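Local coordinates for protein type III Pentaketide Synthase (Neurospora crassa, PDB 3EUO) that probably acts as an acyltransferase of the chalcone/stilbene synthase family, a type III polyketide synthase that builds pentaketide products, at residues N155-H160 against A167-L172. Numbering follows the deposited sequence.
Sequences NLCLGH and ARILVL
Ala167 and Ile169 set their side chains against Cys157 in the second half of a beta-alpha-beta crossover, in which helix 145-162 leads from strand 134-138 to the parallel strand 168-175, in the N-terminal half of the thiolase fold. No hydrogen bond joins the two segments, and the contact, 221 Å² in all, is apolar. Ala167 meets the helix backbone itself: its CB lies 4.0 Å from CA of Cys157, and these two residues also have the nearest CA atoms, 5.5 Å apart. The same methyl reaches CB of His160 at 3.8 Å, approaching the imidazole obliquely. That ring is fixed from outside by a hydrogen bond from His160 ND1 to Pro166 O and by an edge-to-face stack with His105. Two residues on, within the strand, Ile169 points the same way, and its CG1 is anti to the carbonyl carbon (chi1 -54°), which carries the longer branch to the helix. Alternate residues face the other way, and Leu170 packs on helix 70-96, consistent with a sheet layered between helices. The Ile169 methyl CD1 sits between two successive helix residues, 3.7 Å from CB of Leu156 and likewise 3.7 Å from SG of Cys157.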
loop_
_atom_site.group_PDB
_atom_site.type_symbol
_atom_site.label_atom_id
_atom_site.label_comp_id
_atom_site.label_asym_id
_atom_site.label_seq_id
_atom_site.Cartn_x
_atom_site.Cartn_y
_atom_site.Cartn_z
ATOM N N ASN A 155 7.285 -11.268 7.896
ATOM C CA ASN A 155 7.917 -10.323 8.819
ATOM C C ASN A 155 6.965 -9.920 9.953
ATOM O O ASN A 155 7.367 -9.842 11.113
ATOM C CB ASN A 155 8.395 -9.074 8.069
ATOM C CG ASN A 155 9.554 -9.357 7.121
ATOM O OD1 ASN A 155 10.325 -10.297 7.322
ATOM N ND2 ASN A 155 9.704 -8.511 6.100
ATOM N N LEU A 156 5.698 -9.697 9.605
ATOM C CA LEU A 156 4.684 -9.319 10.587
ATOM C C LEU A 156 4.401 -10.463 11.568
ATOM O O LEU A 156 4.289 -10.238 12.779
ATOM C CB LEU A 156 3.402 -8.850 9.881
ATOM C CG LEU A 156 3.516 -7.574 9.032
ATOM C CD1 LEU A 156 2.221 -7.364 8.273
ATOM C CD2 LEU A 156 3.830 -6.346 9.893
ATOM N N CYS A 157 4.303 -11.686 11.049
ATOM C CA CYS A 157 4.181 -12.872 11.906
ATOM C C CYS A 157 5.316 -12.916 12.925
ATOM O O CYS A 157 5.087 -13.131 14.116
ATOM C CB CYS A 157 4.209 -14.160 11.077
ATOM S SG CYS A 157 2.637 -14.629 10.350
ATOM N N LEU A 158 6.540 -12.712 12.453
ATOM C CA LEU A 158 7.710 -12.775 13.343
ATOM C C LEU A 158 7.733 -11.637 14.375
ATOM O O LEU A 158 8.298 -11.782 15.472
ATOM C CB LEU A 158 9.013 -12.855 12.534
ATOM C CG LEU A 158 9.222 -14.156 11.742
ATOM C CD1 LEU A 158 10.452 -14.073 10.864
ATOM C CD2 LEU A 158 9.325 -15.367 12.675
ATOM N N GLY A 159 7.106 -10.512 14.039
ATOM C CA GLY A 159 6.938 -9.414 14.998
ATOM C C GLY A 159 6.104 -9.854 16.192
ATOM O O GLY A 159 6.415 -9.531 17.342
ATOM N N HIS A 160 5.050 -10.617 15.919
ATOM C CA HIS A 160 4.226 -11.173 16.986
ATOM C C HIS A 160 4.956 -12.280 17.731
ATOM O O HIS A 160 4.848 -12.377 18.956
ATOM C CB HIS A 160 2.873 -11.623 16.451
ATOM C CG HIS A 160 1.833 -10.550 16.522
ATOM N ND1 HIS A 160 0.516 -10.800 16.835
ATOM C CD2 HIS A 160 1.935 -9.209 16.360
ATOM C CE1 HIS A 160 -0.155 -9.659 16.844
ATOM N NE2 HIS A 160 0.684 -8.681 16.558
ATOM N N ALA A 167 -0.038 -15.180 15.747
ATOM C CA ALA A 167 -0.334 -14.405 14.552
ATOM C C ALA A 167 -0.977 -15.318 13.532
ATOM O O ALA A 167 -0.479 -16.414 13.257
ATOM C CB ALA A 167 0.928 -13.777 13.983
ATOM N N ARG A 168 -2.098 -14.860 12.991
ATOM C CA ARG A 168 -2.778 -15.524 11.891
ATOM C C ARG A 168 -3.098 -14.439 10.881
ATOM O O ARG A 168 -3.948 -13.574 11.139
ATOM C CB ARG A 168 -4.074 -16.189 12.372
ATOM C CG ARG A 168 -3.903 -17.106 13.594
ATOM C CD ARG A 168 -3.180 -18.429 13.263
ATOM N NE ARG A 168 -3.166 -19.305 14.439
ATOM C CZ ARG A 168 -2.217 -19.311 15.377
ATOM N NH1 ARG A 168 -1.168 -18.502 15.292
ATOM N NH2 ARG A 168 -2.326 -20.131 16.414
ATOM N N ILE A 169 -2.420 -14.474 9.737
ATOM C CA ILE A 169 -2.509 -13.364 8.794
ATOM C C ILE A 169 -3.223 -13.748 7.504
ATOM O O ILE A 169 -2.815 -14.682 6.815
ATOM C CB ILE A 169 -1.117 -12.762 8.485
ATOM C CG1 ILE A 169 -0.408 -12.387 9.800
ATOM C CG2 ILE A 169 -1.254 -11.567 7.514
ATOM C CD1 ILE A 169 0.819 -11.496 9.653
ATOM N N LEU A 170 -4.293 -13.020 7.187
ATOM C CA LEU A 170 -4.952 -13.168 5.902
ATOM C C LEU A 170 -4.124 -12.425 4.865
ATOM O O LEU A 170 -4.020 -11.194 4.920
ATOM C CB LEU A 170 -6.389 -12.617 5.938
ATOM C CG LEU A 170 -7.174 -12.637 4.614
ATOM C CD1 LEU A 170 -7.220 -14.033 3.983
ATOM C CD2 LEU A 170 -8.578 -12.112 4.802
ATOM N N VAL A 171 -3.550 -13.174 3.926
ATOM C CA VAL A 171 -2.762 -12.599 2.828
ATOM C C VAL A 171 -3.586 -12.677 1.547
ATOM O O VAL A 171 -3.929 -13.767 1.094
ATOM C CB VAL A 171 -1.424 -13.332 2.616
ATOM C CG1 VAL A 171 -0.479 -12.474 1.757
ATOM C CG2 VAL A 171 -0.763 -13.671 3.954
ATOM N N LEU A 172 -3.881 -11.524 0.953
ATOM C CA LEU A 172 -4.909 -11.458 -0.085
ATOM C C LEU A 172 -4.469 -10.671 -1.318
ATOM O O LEU A 172 -3.907 -9.589 -1.194
ATOM C CB LEU A 172 -6.198 -10.844 0.498
ATOM C CG LEU A 172 -7.388 -10.556 -0.439
ATOM C CD1 LEU A 172 -8.022 -11.847 -0.945
ATOM C CD2 LEU A 172 -8.432 -9.668 0.255
#